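Local coordinates for N-acyl-D-glutamate deacylase (PDB 3GIP), which probably catalyses the zinc-dependent hydrolysis of N-acyl-D-glutamate, releasing D-glutamate and a carboxylate, as a member of the amidohydrolase superfamily, at residues P60-V65 with R403-P408; H68-F73 with V97-A102; V90-C95 with I138-L143; A126-L131 with G473-A478; R212-S217 with A243-H248. All blocks are in the same frame, centred on the assembly; numbering follows the deposited sequence.

Interaction 1 (P60-V65 with R403-P408)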
# COMPACT_ATOMS: atom_id res chain seq x y z
N PRO A 60 11.31 9.50 -9.92
CA PRO A 60 11.24 9.59 -8.45
C PRO A 60 10.99 8.16 -7.96
O PRO A 60 10.34 7.38 -8.66
CB PRO A 60 10.02 10.48 -8.20
CG PRO A 60 9.79 11.20 -9.50
CD PRO A 60 10.15 10.16 -10.54
N GLY A 61 11.49 7.82 -6.78
CA GLY A 61 11.25 6.48 -6.26
C GLY A 61 9.75 6.26 -6.14
O GLY A 61 9.00 7.20 -5.88
N PHE A 62 9.30 5.02 -6.34
CA PHE A 62 7.87 4.75 -6.26
C PHE A 62 7.35 4.73 -4.83
O PHE A 62 8.02 4.27 -3.91
CB PHE A 62 7.54 3.43 -6.96
CG PHE A 62 8.07 3.34 -8.37
CD1 PHE A 62 8.09 4.47 -9.19
CD2 PHE A 62 8.55 2.14 -8.87
CE1 PHE A 62 8.58 4.39 -10.49
CE2 PHE A 62 9.04 2.05 -10.17
CZ PHE A 62 9.05 3.18 -10.98
N ILE A 63 6.13 5.24 -4.67
CA ILE A 63 5.49 5.31 -3.37
C ILE A 63 4.35 4.29 -3.30
O ILE A 63 3.33 4.43 -3.98
CB ILE A 63 4.94 6.74 -3.11
CG1 ILE A 63 6.10 7.74 -3.16
CG2 ILE A 63 4.23 6.79 -1.76
CD1 ILE A 63 5.69 9.17 -2.89
N ASP A 64 4.55 3.26 -2.48
CA ASP A 64 3.56 2.20 -2.30
C ASP A 64 2.57 2.67 -1.26
O ASP A 64 2.83 2.60 -0.06
CB ASP A 64 4.26 0.92 -1.83
CG ASP A 64 3.32 -0.26 -1.76
OD1 ASP A 64 2.12 -0.10 -2.06
OD2 ASP A 64 3.79 -1.36 -1.40
N VAL A 65 1.42 3.15 -1.73
CA VAL A 65 0.40 3.67 -0.84
C VAL A 65 -0.40 2.62 -0.09
O VAL A 65 -1.19 2.97 0.80
CB VAL A 65 -0.58 4.61 -1.61
CG1 VAL A 65 0.22 5.71 -2.31
CG2 VAL A 65 -1.40 3.81 -2.62
N ARG A 403 1.48 8.58 -11.37
CA ARG A 403 0.56 7.86 -10.49
C ARG A 403 1.29 7.20 -9.33
O ARG A 403 0.69 6.94 -8.28
CB ARG A 403 -0.19 6.77 -11.25
CG ARG A 403 -1.01 7.25 -12.42
CD ARG A 403 -2.05 8.27 -12.00
NE ARG A 403 -2.96 8.54 -13.11
CZ ARG A 403 -3.92 7.71 -13.49
NH1 ARG A 403 -4.11 6.56 -12.85
NH2 ARG A 403 -4.66 8.01 -14.55
N MET A 404 2.57 6.90 -9.53
CA MET A 404 3.38 6.21 -8.53
C MET A 404 4.21 7.14 -7.67
O MET A 404 4.82 6.70 -6.70
CB MET A 404 4.36 5.26 -9.21
CG MET A 404 3.75 4.28 -10.17
SD MET A 404 5.03 3.35 -11.04
CE MET A 404 4.03 1.98 -11.65
N THR A 405 4.25 8.42 -8.03
CA THR A 405 5.09 9.36 -7.31
C THR A 405 4.40 10.65 -6.87
O THR A 405 4.04 10.81 -5.70
CB THR A 405 6.33 9.70 -8.16
OG1 THR A 405 5.92 10.25 -9.42
CG2 THR A 405 7.15 8.43 -8.43
N ALA A 406 4.22 11.58 -7.81
CA ALA A 406 3.60 12.85 -7.49
C ALA A 406 2.18 12.73 -6.93
O ALA A 406 1.85 13.41 -5.96
CB ALA A 406 3.59 13.75 -8.72
N LEU A 407 1.35 11.90 -7.54
CA LEU A 407 -0.02 11.76 -7.05
C LEU A 407 -0.04 11.28 -5.59
O LEU A 407 -0.73 11.86 -4.75
CB LEU A 407 -0.84 10.83 -7.95
CG LEU A 407 -2.32 10.66 -7.60
CD1 LEU A 407 -3.04 12.01 -7.60
CD2 LEU A 407 -2.96 9.71 -8.61
N PRO A 408 0.72 10.21 -5.27
CA PRO A 408 0.72 9.76 -3.88
C PRO A 408 1.20 10.86 -2.93
O PRO A 408 0.65 11.05 -1.85
CB PRO A 408 1.66 8.56 -3.91
CG PRO A 408 1.42 7.98 -5.26
CD PRO A 408 1.37 9.22 -6.15

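Interaction 2 (H68-F73 with V97-A102)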
# COMPACT_ATOMS: atom_id res chain seq x y z
N HIS A 68 1.38 -3.29 4.11
CA HIS A 68 1.01 -3.92 5.38
C HIS A 68 2.31 -4.32 6.05
O HIS A 68 2.35 -5.25 6.85
CB HIS A 68 0.16 -5.17 5.15
CG HIS A 68 -1.27 -4.89 4.80
ND1 HIS A 68 -2.12 -4.20 5.65
CD2 HIS A 68 -2.00 -5.21 3.71
CE1 HIS A 68 -3.31 -4.12 5.09
NE2 HIS A 68 -3.27 -4.72 3.92
N ASP A 69 3.38 -3.60 5.72
CA ASP A 69 4.71 -3.89 6.23
C ASP A 69 5.00 -3.27 7.60
O ASP A 69 6.15 -3.18 8.02
CB ASP A 69 5.74 -3.39 5.22
CG ASP A 69 5.33 -3.67 3.79
OD1 ASP A 69 5.63 -4.77 3.28
OD2 ASP A 69 4.67 -2.79 3.19
N ASP A 70 3.94 -2.88 8.30
CA ASP A 70 4.04 -2.25 9.62
C ASP A 70 5.13 -2.78 10.53
O ASP A 70 5.93 -2.01 11.07
CB ASP A 70 2.71 -2.37 10.36
CG ASP A 70 1.57 -1.70 9.64
OD1 ASP A 70 1.00 -0.75 10.21
OD2 ASP A 70 1.25 -2.12 8.51
N LEU A 71 5.16 -4.10 10.71
CA LEU A 71 6.12 -4.72 11.61
C LEU A 71 7.35 -5.32 10.95
O LEU A 71 8.19 -5.92 11.62
CB LEU A 71 5.42 -5.81 12.42
CG LEU A 71 4.05 -5.46 12.99
CD1 LEU A 71 3.41 -6.70 13.59
CD2 LEU A 71 4.18 -4.35 14.02
N MET A 72 7.48 -5.17 9.64
CA MET A 72 8.61 -5.74 8.92
C MET A 72 9.93 -4.99 9.10
O MET A 72 11.00 -5.55 8.88
CB MET A 72 8.29 -5.83 7.43
CG MET A 72 7.11 -6.74 7.13
SD MET A 72 7.36 -8.41 7.74
CE MET A 72 6.40 -8.37 9.23
N PHE A 73 9.85 -3.73 9.51
CA PHE A 73 11.06 -2.95 9.70
C PHE A 73 11.88 -3.51 10.86
O PHE A 73 13.07 -3.23 10.98
CB PHE A 73 10.67 -1.48 9.91
CG PHE A 73 9.74 -0.96 8.85
CD1 PHE A 73 10.17 -0.87 7.53
CD2 PHE A 73 8.42 -0.64 9.16
CE1 PHE A 73 9.28 -0.47 6.52
CE2 PHE A 73 7.53 -0.24 8.16
CZ PHE A 73 7.96 -0.16 6.84
N VAL A 97 -5.84 -2.12 10.22
CA VAL A 97 -4.84 -2.72 11.11
C VAL A 97 -3.48 -2.04 10.99
O VAL A 97 -2.95 -1.86 9.89
CB VAL A 97 -4.70 -4.24 10.85
CG1 VAL A 97 -5.97 -4.95 11.29
CG2 VAL A 97 -4.42 -4.50 9.37
N SER A 98 -2.92 -1.68 12.14
CA SER A 98 -1.64 -0.99 12.18
C SER A 98 -0.73 -1.46 13.31
O SER A 98 -1.14 -2.24 14.16
CB SER A 98 -1.90 0.51 12.34
OG SER A 98 -2.70 0.76 13.50
N ALA A 99 0.50 -0.97 13.30
CA ALA A 99 1.49 -1.32 14.31
C ALA A 99 1.06 -0.86 15.70
O ALA A 99 1.41 -1.47 16.70
CB ALA A 99 2.84 -0.71 13.96
N ALA A 100 0.30 0.23 15.75
CA ALA A 100 -0.17 0.79 17.01
C ALA A 100 -1.50 1.51 16.81
O ALA A 100 -1.84 1.88 15.69
CB ALA A 100 0.88 1.77 17.56
N PRO A 101 -2.27 1.72 17.89
CA PRO A 101 -1.98 1.33 19.28
C PRO A 101 -2.26 -0.14 19.53
O PRO A 101 -2.96 -0.80 18.76
CB PRO A 101 -2.92 2.23 20.08
CG PRO A 101 -4.12 2.29 19.20
CD PRO A 101 -3.51 2.52 17.83
N ALA A 102 -1.71 -0.66 20.63
CA ALA A 102 -1.89 -2.05 20.99
C ALA A 102 -3.30 -2.32 21.52
O ALA A 102 -3.90 -1.48 22.19
CB ALA A 102 -0.86 -2.45 22.04
O HOH W 1 -1.34 -2.50 7.68

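Interaction 3 (V90-C95 with I138-L143). With ZN (zinc ion), chain F.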
# COMPACT_ATOMS: atom_id res chain seq x y z
N VAL A 90 6.74 3.71 1.67
CA VAL A 90 5.56 2.87 1.82
C VAL A 90 4.65 3.45 2.88
O VAL A 90 5.12 3.98 3.90
CB VAL A 90 5.91 1.42 2.22
CG1 VAL A 90 6.61 1.38 3.57
CG2 VAL A 90 4.63 0.59 2.26
N VAL A 91 3.35 3.39 2.63
CA VAL A 91 2.36 3.86 3.58
C VAL A 91 1.81 2.58 4.22
O VAL A 91 1.19 1.75 3.55
CB VAL A 91 1.22 4.63 2.88
CG1 VAL A 91 0.20 5.10 3.92
CG2 VAL A 91 1.79 5.81 2.12
N VAL A 92 2.05 2.42 5.52
CA VAL A 92 1.58 1.24 6.24
C VAL A 92 0.37 1.55 7.10
O VAL A 92 -0.08 2.70 7.17
CB VAL A 92 2.70 0.66 7.14
CG1 VAL A 92 3.94 0.33 6.30
CG2 VAL A 92 3.06 1.65 8.24
N GLY A 93 -0.17 0.52 7.76
CA GLY A 93 -1.33 0.70 8.63
C GLY A 93 -2.65 0.74 7.90
O GLY A 93 -3.58 1.44 8.30
N ASN A 94 -2.75 -0.04 6.83
CA ASN A 94 -3.96 -0.07 6.02
C ASN A 94 -5.02 -1.09 6.43
O ASN A 94 -4.76 -2.00 7.23
CB ASN A 94 -3.58 -0.33 4.56
CG ASN A 94 -2.99 0.89 3.90
OD1 ASN A 94 -3.71 1.82 3.55
ND2 ASN A 94 -1.67 0.90 3.73
N CYS A 95 -6.21 -0.91 5.88
CA CYS A 95 -7.35 -1.79 6.11
C CYS A 95 -7.77 -1.95 7.56
O CYS A 95 -8.29 -3.00 7.94
CB CYS A 95 -7.07 -3.16 5.50
SG CYS A 95 -6.50 -3.02 3.77
N ILE A 138 13.52 1.84 3.64
CA ILE A 138 12.84 2.83 2.81
C ILE A 138 12.05 3.77 3.72
O ILE A 138 11.97 3.55 4.93
CB ILE A 138 11.86 2.16 1.80
CG1 ILE A 138 10.74 1.43 2.54
CG2 ILE A 138 12.62 1.18 0.91
CD1 ILE A 138 9.66 0.87 1.62
N ASN A 139 11.48 4.82 3.14
CA ASN A 139 10.71 5.77 3.94
C ASN A 139 9.40 5.16 4.38
O ASN A 139 8.81 4.34 3.67
CB ASN A 139 10.45 7.05 3.14
CG ASN A 139 11.73 7.70 2.67
OD1 ASN A 139 11.94 7.87 1.47
ND2 ASN A 139 12.59 8.06 3.61
N VAL A 140 8.95 5.55 5.57
CA VAL A 140 7.72 5.01 6.12
C VAL A 140 6.73 6.06 6.62
O VAL A 140 7.07 6.90 7.46
CB VAL A 140 8.02 4.06 7.30
CG1 VAL A 140 6.73 3.47 7.85
CG2 VAL A 140 8.97 2.97 6.85
N ALA A 141 5.51 6.01 6.10
CA ALA A 141 4.43 6.89 6.52
C ALA A 141 3.44 5.92 7.14
O ALA A 141 3.31 4.79 6.66
CB ALA A 141 3.81 7.59 5.32
N ALA A 142 2.76 6.34 8.20
CA ALA A 142 1.83 5.43 8.86
C ALA A 142 0.44 5.94 9.15
O ALA A 142 0.24 7.09 9.55
CB ALA A 142 2.46 4.92 10.16
N LEU A 143 -0.53 5.05 8.94
CA LEU A 143 -1.93 5.33 9.21
C LEU A 143 -2.24 4.56 10.49
O LEU A 143 -1.58 3.56 10.78
CB LEU A 143 -2.82 4.77 8.10
CG LEU A 143 -2.71 5.36 6.69
CD1 LEU A 143 -3.14 4.31 5.67
CD2 LEU A 143 -3.57 6.61 6.58
ZN ZN F . -7.70 -4.40 2.50

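Interaction 4 (A126-L131 with G473-A478)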
# COMPACT_ATOMS: atom_id res chain seq x y z
N ALA A 126 5.64 5.44 20.30
CA ALA A 126 6.52 4.31 20.57
C ALA A 126 6.97 3.66 19.27
O ALA A 126 8.14 3.31 19.11
CB ALA A 126 5.79 3.28 21.44
N TYR A 127 6.04 3.51 18.34
CA TYR A 127 6.33 2.91 17.04
C TYR A 127 7.36 3.75 16.29
O TYR A 127 8.38 3.23 15.81
CB TYR A 127 5.04 2.80 16.23
CG TYR A 127 5.19 2.23 14.84
CD1 TYR A 127 5.91 1.06 14.60
CD2 TYR A 127 4.57 2.85 13.75
CE1 TYR A 127 5.99 0.51 13.32
CE2 TYR A 127 4.65 2.31 12.47
CZ TYR A 127 5.36 1.14 12.26
OH TYR A 127 5.43 0.61 10.99
N PHE A 128 7.11 5.05 16.20
CA PHE A 128 8.01 5.96 15.52
C PHE A 128 9.37 6.04 16.22
O PHE A 128 10.40 6.20 15.56
CB PHE A 128 7.39 7.35 15.41
CG PHE A 128 6.32 7.46 14.36
CD1 PHE A 128 5.97 6.36 13.58
CD2 PHE A 128 5.67 8.67 14.13
CE1 PHE A 128 4.99 6.46 12.59
CE2 PHE A 128 4.69 8.78 13.15
CZ PHE A 128 4.35 7.67 12.37
N ALA A 129 9.36 5.92 17.54
CA ALA A 129 10.61 5.97 18.30
C ALA A 129 11.45 4.75 17.94
O ALA A 129 12.67 4.83 17.83
CB ALA A 129 10.31 5.98 19.79
N ALA A 130 10.78 3.61 17.75
CA ALA A 130 11.46 2.38 17.40
C ALA A 130 12.07 2.51 16.01
O ALA A 130 13.19 2.04 15.76
CB ALA A 130 10.49 1.21 17.43
N LEU A 131 11.33 3.14 15.10
CA LEU A 131 11.81 3.34 13.74
C LEU A 131 12.99 4.31 13.69
O LEU A 131 13.92 4.12 12.91
CB LEU A 131 10.67 3.84 12.84
CG LEU A 131 9.56 2.82 12.56
CD1 LEU A 131 8.44 3.49 11.76
CD2 LEU A 131 10.12 1.63 11.81
N GLY A 473 16.20 5.10 5.24
CA GLY A 473 14.79 5.46 5.35
C GLY A 473 14.47 6.41 6.48
O GLY A 473 15.15 6.42 7.51
N GLN A 474 13.43 7.20 6.29
CA GLN A 474 12.99 8.16 7.30
C GLN A 474 11.54 7.95 7.66
O GLN A 474 10.75 7.47 6.84
CB GLN A 474 13.15 9.60 6.79
CG GLN A 474 14.57 10.11 6.65
CD GLN A 474 14.61 11.51 6.08
OE1 GLN A 474 13.78 12.36 6.44
NE2 GLN A 474 15.57 11.77 5.21
N VAL A 475 11.18 8.30 8.89
CA VAL A 475 9.79 8.20 9.31
C VAL A 475 9.19 9.50 8.79
O VAL A 475 9.65 10.58 9.14
CB VAL A 475 9.64 8.15 10.84
CG1 VAL A 475 8.17 8.24 11.22
CG2 VAL A 475 10.25 6.88 11.37
N LEU A 476 8.18 9.40 7.93
CA LEU A 476 7.56 10.59 7.38
C LEU A 476 6.45 11.10 8.29
O LEU A 476 5.27 10.80 8.09
CB LEU A 476 7.01 10.29 5.98
CG LEU A 476 8.03 9.65 5.02
CD1 LEU A 476 7.41 9.54 3.63
CD2 LEU A 476 9.32 10.47 4.97
N ARG A 477 6.84 11.88 9.30
CA ARG A 477 5.88 12.44 10.24
C ARG A 477 5.10 13.59 9.62
O ARG A 477 5.68 14.58 9.17
CB ARG A 477 6.61 12.95 11.49
CG ARG A 477 7.22 11.87 12.36
CD ARG A 477 7.79 12.50 13.63
NE ARG A 477 8.17 11.52 14.65
CZ ARG A 477 9.27 10.77 14.61
NH1 ARG A 477 10.13 10.88 13.60
NH2 ARG A 477 9.53 9.93 15.60
N ALA A 478 3.78 13.45 9.60
CA ALA A 478 2.91 14.48 9.04
C ALA A 478 2.81 15.65 10.01
O ALA A 478 3.03 15.43 11.22
CB ALA A 478 1.53 13.90 8.77

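Interaction 5 (R212-S217 with A243-H248). With ZN (zinc ion), chain F.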
# COMPACT_ATOMS: atom_id res chain seq x y z
N ARG A 212 -6.39 18.03 8.33
CA ARG A 212 -6.07 17.76 6.93
C ARG A 212 -5.39 16.41 6.77
O ARG A 212 -4.38 16.29 6.07
CB ARG A 212 -5.19 18.88 6.36
CG ARG A 212 -5.84 20.25 6.42
CD ARG A 212 -4.94 21.32 5.82
NE ARG A 212 -5.52 22.65 5.94
CZ ARG A 212 -5.75 23.27 7.09
NH1 ARG A 212 -5.43 22.68 8.24
NH2 ARG A 212 -6.28 24.48 7.11
N ARG A 213 -5.93 15.40 7.45
CA ARG A 213 -5.38 14.05 7.37
C ARG A 213 -6.37 13.16 6.63
O ARG A 213 -7.51 13.56 6.38
CB ARG A 213 -5.09 13.52 8.77
CG ARG A 213 -4.06 14.35 9.54
CD ARG A 213 -2.72 14.44 8.81
NE ARG A 213 -1.86 15.48 9.38
CZ ARG A 213 -1.18 15.37 10.52
NH1 ARG A 213 -1.24 14.25 11.23
NH2 ARG A 213 -0.46 16.39 10.96
N LEU A 214 -5.95 11.95 6.29
CA LEU A 214 -6.78 11.04 5.51
C LEU A 214 -7.59 9.95 6.20
O LEU A 214 -7.35 9.57 7.35
CB LEU A 214 -5.90 10.31 4.49
CG LEU A 214 -5.23 11.06 3.34
CD1 LEU A 214 -4.07 10.23 2.83
CD2 LEU A 214 -6.24 11.32 2.23
N HIS A 215 -8.57 9.46 5.45
CA HIS A 215 -9.37 8.32 5.84
C HIS A 215 -9.18 7.41 4.64
O HIS A 215 -9.66 7.73 3.55
CB HIS A 215 -10.87 8.59 5.94
CG HIS A 215 -11.68 7.34 6.07
ND1 HIS A 215 -13.00 7.25 5.66
CD2 HIS A 215 -11.36 6.11 6.54
CE1 HIS A 215 -13.44 6.02 5.87
NE2 HIS A 215 -12.47 5.31 6.41
N THR A 216 -8.44 6.32 4.81
CA THR A 216 -8.25 5.37 3.71
C THR A 216 -9.16 4.21 4.10
O THR A 216 -9.32 3.91 5.29
CB THR A 216 -6.79 4.89 3.58
OG1 THR A 216 -6.43 4.12 4.73
CG2 THR A 216 -5.86 6.09 3.45
N SER A 217 -9.77 3.55 3.12
CA SER A 217 -10.70 2.49 3.47
C SER A 217 -10.77 1.24 2.63
O SER A 217 -10.83 1.28 1.40
CB SER A 217 -12.12 3.08 3.56
OG SER A 217 -13.08 2.09 3.88
N ALA A 243 -10.48 14.09 3.48
CA ALA A 243 -9.88 13.52 2.28
C ALA A 243 -10.04 12.00 2.41
O ALA A 243 -9.80 11.43 3.47
CB ALA A 243 -8.41 13.90 2.20
N THR A 244 -10.41 11.35 1.31
CA THR A 244 -10.67 9.92 1.32
C THR A 244 -9.94 9.13 0.24
O THR A 244 -9.75 9.62 -0.87
CB THR A 244 -12.18 9.67 1.15
OG1 THR A 244 -12.90 10.36 2.18
CG2 THR A 244 -12.52 8.19 1.20
N VAL A 245 -9.54 7.91 0.58
CA VAL A 245 -8.87 7.02 -0.36
C VAL A 245 -9.58 5.67 -0.32
O VAL A 245 -9.76 5.09 0.75
CB VAL A 245 -7.38 6.80 -0.02
CG1 VAL A 245 -6.79 5.76 -0.95
CG2 VAL A 245 -6.61 8.10 -0.13
N VAL A 246 -10.02 5.19 -1.49
CA VAL A 246 -10.67 3.89 -1.57
C VAL A 246 -9.57 2.88 -1.89
O VAL A 246 -9.03 2.86 -2.99
CB VAL A 246 -11.73 3.85 -2.69
CG1 VAL A 246 -12.38 2.47 -2.72
CG2 VAL A 246 -12.78 4.93 -2.45
N SER A 247 -9.22 2.07 -0.90
CA SER A 247 -8.16 1.07 -1.04
C SER A 247 -8.48 -0.06 -2.01
O SER A 247 -9.62 -0.49 -2.13
CB SER A 247 -7.83 0.47 0.33
OG SER A 247 -7.37 1.47 1.22
N HIS A 248 -7.43 -0.53 -2.67
CA HIS A 248 -7.51 -1.64 -3.63
C HIS A 248 -8.90 -1.80 -4.22
O HIS A 248 -9.56 -2.83 -4.04
CB HIS A 248 -7.04 -2.95 -2.96
CG HIS A 248 -7.59 -3.19 -1.58
ND1 HIS A 248 -8.94 -3.17 -1.30
CD2 HIS A 248 -6.97 -3.54 -0.43
CE1 HIS A 248 -9.13 -3.50 -0.03
NE2 HIS A 248 -7.95 -3.73 0.52
ZN ZN F . -7.70 -4.40 2.50
O HOH W 2 -8.87 15.67 5.20
O HOH W 3 -14.43 9.07 4.01
O HOH W 4 -6.43 1.36 3.92

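Interaction 1 (P60-V65 with R403-P408)
I63 and M404 share the one backbone hydrogen bond between 60-65 and 403-408. I63 N donates to M404 O at 2.8 Å, with an N-H...O angle of 163° and the donor lying close to the line of the carbonyl bond. The acceptor sits where the chain passes from helix 397-404 into helix 406-412, so this helix junction is tied to a strand by a nearly straight bond.

A Met-aromatic contact runs beside it. M404 SD lies over one face of the F62 ring, 3.8 Å from its centroid and 14° off the ring normal. The two side chains point the same way, and the extended M404 chain carries its sulfur across the ring. The T405 methyl comes to the edge of the same ring, with T405 CG2 4.1 Å from F62 CD1. L385 of helix 376-391 touches both F62 and M404.

Strand 57-64 belongs to the parallel barrel of the amidohydrolase fold. Beyond V65 the chain runs into H66 and H68, a His-X-His pair of the kind that follows the first barrel strand in this superfamily; the V65 side chain is about 12 Å from the zinc ion.

The remaining contacts are mostly apolar. With chi1 at 58°, T405 turns CG2 toward the strand, 3.5 Å from P60 CB, while its polar OG1 bonds to V401 O. P408 CB meets two branches: I63 CG2 at 3.8 Å and V65 CG1 at 3.6 Å. I63 CD1 instead approaches a polar backbone atom, lying 3.6 Å from T405 O.

Interaction 2 (H68-F73 with V97-A102)
D70 and A99 are the closest backbone pair, CA to CA 5.4 Å, and the touching parts of 68-73 and 97-102 run 29° apart. D70 carries most of the polar contact through its two carboxylate oxygens. A chi1 of -61° swings its CG to the side of its own backbone N and brings the carboxylate up to the 97-102 loop. There D70 OD1 takes a weak hydrogen bond from A99 N, 3.1 Å long and bent to 128° at the hydrogen; the same D70 OD1 lies 3.3 Å from S98 CA. D70 OD2 faces a water, 2.7 Å away, that also reaches V97 O and bonds to H68 ND1. More acceptors surround this water than it has protons, so it cannot serve all of them at once. D70 OD2 has a further weak bond from G93 N.

These two loops follow strands 57-64 and 87-92 at the C-terminal end of the barrel, where amidohydrolases hold their metal site; the H68 side chain is about 5 Å from the zinc ion.

Apolar contact is slight: L71 CD2 lies 3.9 Å from A99 CB, and Y127 of helix 124-133 touches that same alanine. S98 turns its hydroxyl back along its own loop, donating from OG to A100 O at 2.6 Å from above the carbonyl plane.

Interaction 3 (V90-C95 with I138-L143)
V90 and V92 each use both backbone polar groups to bind 138-143, giving four hydrogen bonds between parallel strands. A141 N donates to V90 O at 3.0 Å, nearly straight at 175°. V92 N reaches A141 O at 2.9 Å. The outer two run from V90 N to N139 O and from L143 N to V92 O. Beyond them, G93 continues the pairing with a CA-H...O contact, its CA 3.6 Å from L143 O.

Side chains alternate across the sheet. V90, V92, V140 and A142 share one face, where V92 CG2 packs 3.8 Å from A142 CB; Y127 of helix 124-133 covers part of it. V90 chi1, 62°, sets CG1 between its backbone N and carbonyl carbon, and there V90 CG1 meets the tip of I138, CD1, at 3.7 Å. On the other face V91 lies beside A141, and V91 CG1 touches L143 CD1 at 3.9 Å. That leucine methyl also comes 3.3 Å from N94 OD1, while N94 ND2 is held by G67 O.

After V92 the chain leaves the strand, and C95 SG binds the zinc ion at 2.2 Å, together with H218 and H248. The four bonds made by V90 and V92 hold the strand that leads to the cysteine ligand and so probably contribute to its placement, consistent with a metal site built on the barrel's C-terminal end.

Interaction 4 (A126-L131 with G473-A478)
F128 and L131, on helix 124-133 against the outer face of the barrel, receive V475 and R477 from the C-terminal tail of the chain. The tail is held to the barrel as well: the backbones of Q474 and L476 both hydrogen-bond to V140 of strand 139-145, so the tail lies between strand and helix contacts. L476 is the centre of an inverse gamma turn, which kinks the chain between the two residues that touch the helix.

V475 uses both methyl groups, one for each helix residue. CG1, placed opposite the backbone N by a chi1 of 173°, stands over the centre of the F128 ring in a CH-pi contact, 3.6 Å from the centroid and 7° off the ring normal. V475 CG2 presses against L131 CB at 3.4 Å, tighter than usual van der Waals contact, and lies 3.9 Å from L131 CD1.

R477 runs past F128 in the opposite direction, with its chain extended from CG to NE. R477 CG is 4.0 Å from F128 CD2, and R477 NE is 3.8 Å from the same ring atom. Ring and guanidinium planes stand 78° apart, so the two groups are not stacked in parallel. R477 NH2 comes 3.4 Å from F128 CB and makes a salt bridge with D132, on the same helix.

No hydrogen bond joins the two segments directly. The contact thus pairs an apolar grip by V475 with a charged, solvent-exposed arginine beside it, whose CG and NE lie along the ring while NH2 meets the carboxylate of D132, one residue beyond L131.

Interaction 5 (R212-S217 with A243-H248)
A243 opens the pairing with 212-217: its N donates to a water that in turn bonds to R213 O, and its O accepts from H215 N at 3.1 Å. A243 CB meets L214 CD2 at 3.4 Å, a tight approach. T244 points to the other face, where H215 chi1, 168°, turns the imidazole away from its own backbone N; a water there donates to T244 OG1 and lies in the ring plane, 2.8 Å from H215 ND1. H215 NE2 bonds to T186, and T244 OG1 also to C242 O. V245 is gripped through both backbone groups, V245 N to H215 O at 3.0 Å and S217 N to V245 O at 2.8 Å, while its side chain lies alongside T216, CB 3.9 Å from T216 CG2. S247 N donates to S217 O at 2.9 Å, and a water links S247 OG to T216 OG1. H248, its ring lying over S247 CB, binds the zinc ion through NE2 at 2.1 Å.

Strands 214-218 and 243-246, parallel and 18° apart, form a beta-alpha-beta unit with helix 226-240. Strand 183-187 flanks the first and 277-281 the second, while L214 and V245 touch F412 and V411 of helix 406-412.

Interactions 3 and 5 pair barrel strands, and interaction 1 sets a helix junction against strand 57-64. That strand neighbours 87-92, joined by D64 O to V91 N, and 87-92 pairs with 139-145, while 214-218 and 243-246 stand farther round. Interactions 3 and 5 have centres 13 Å apart, and each supplies a ligand to the same zinc ion. Interaction 2, 8 Å from interaction 3 between centres, links the loops beyond two of these strands. Interaction 4 adds the outer layer, with D70 O bonded to Y127 OH; along the chain its segments alternate with those of interactions 1 and 3. Interactions 2, 3 and 5 fall between the segments of interaction 1, so distant parts converge on one barrel and its metal site.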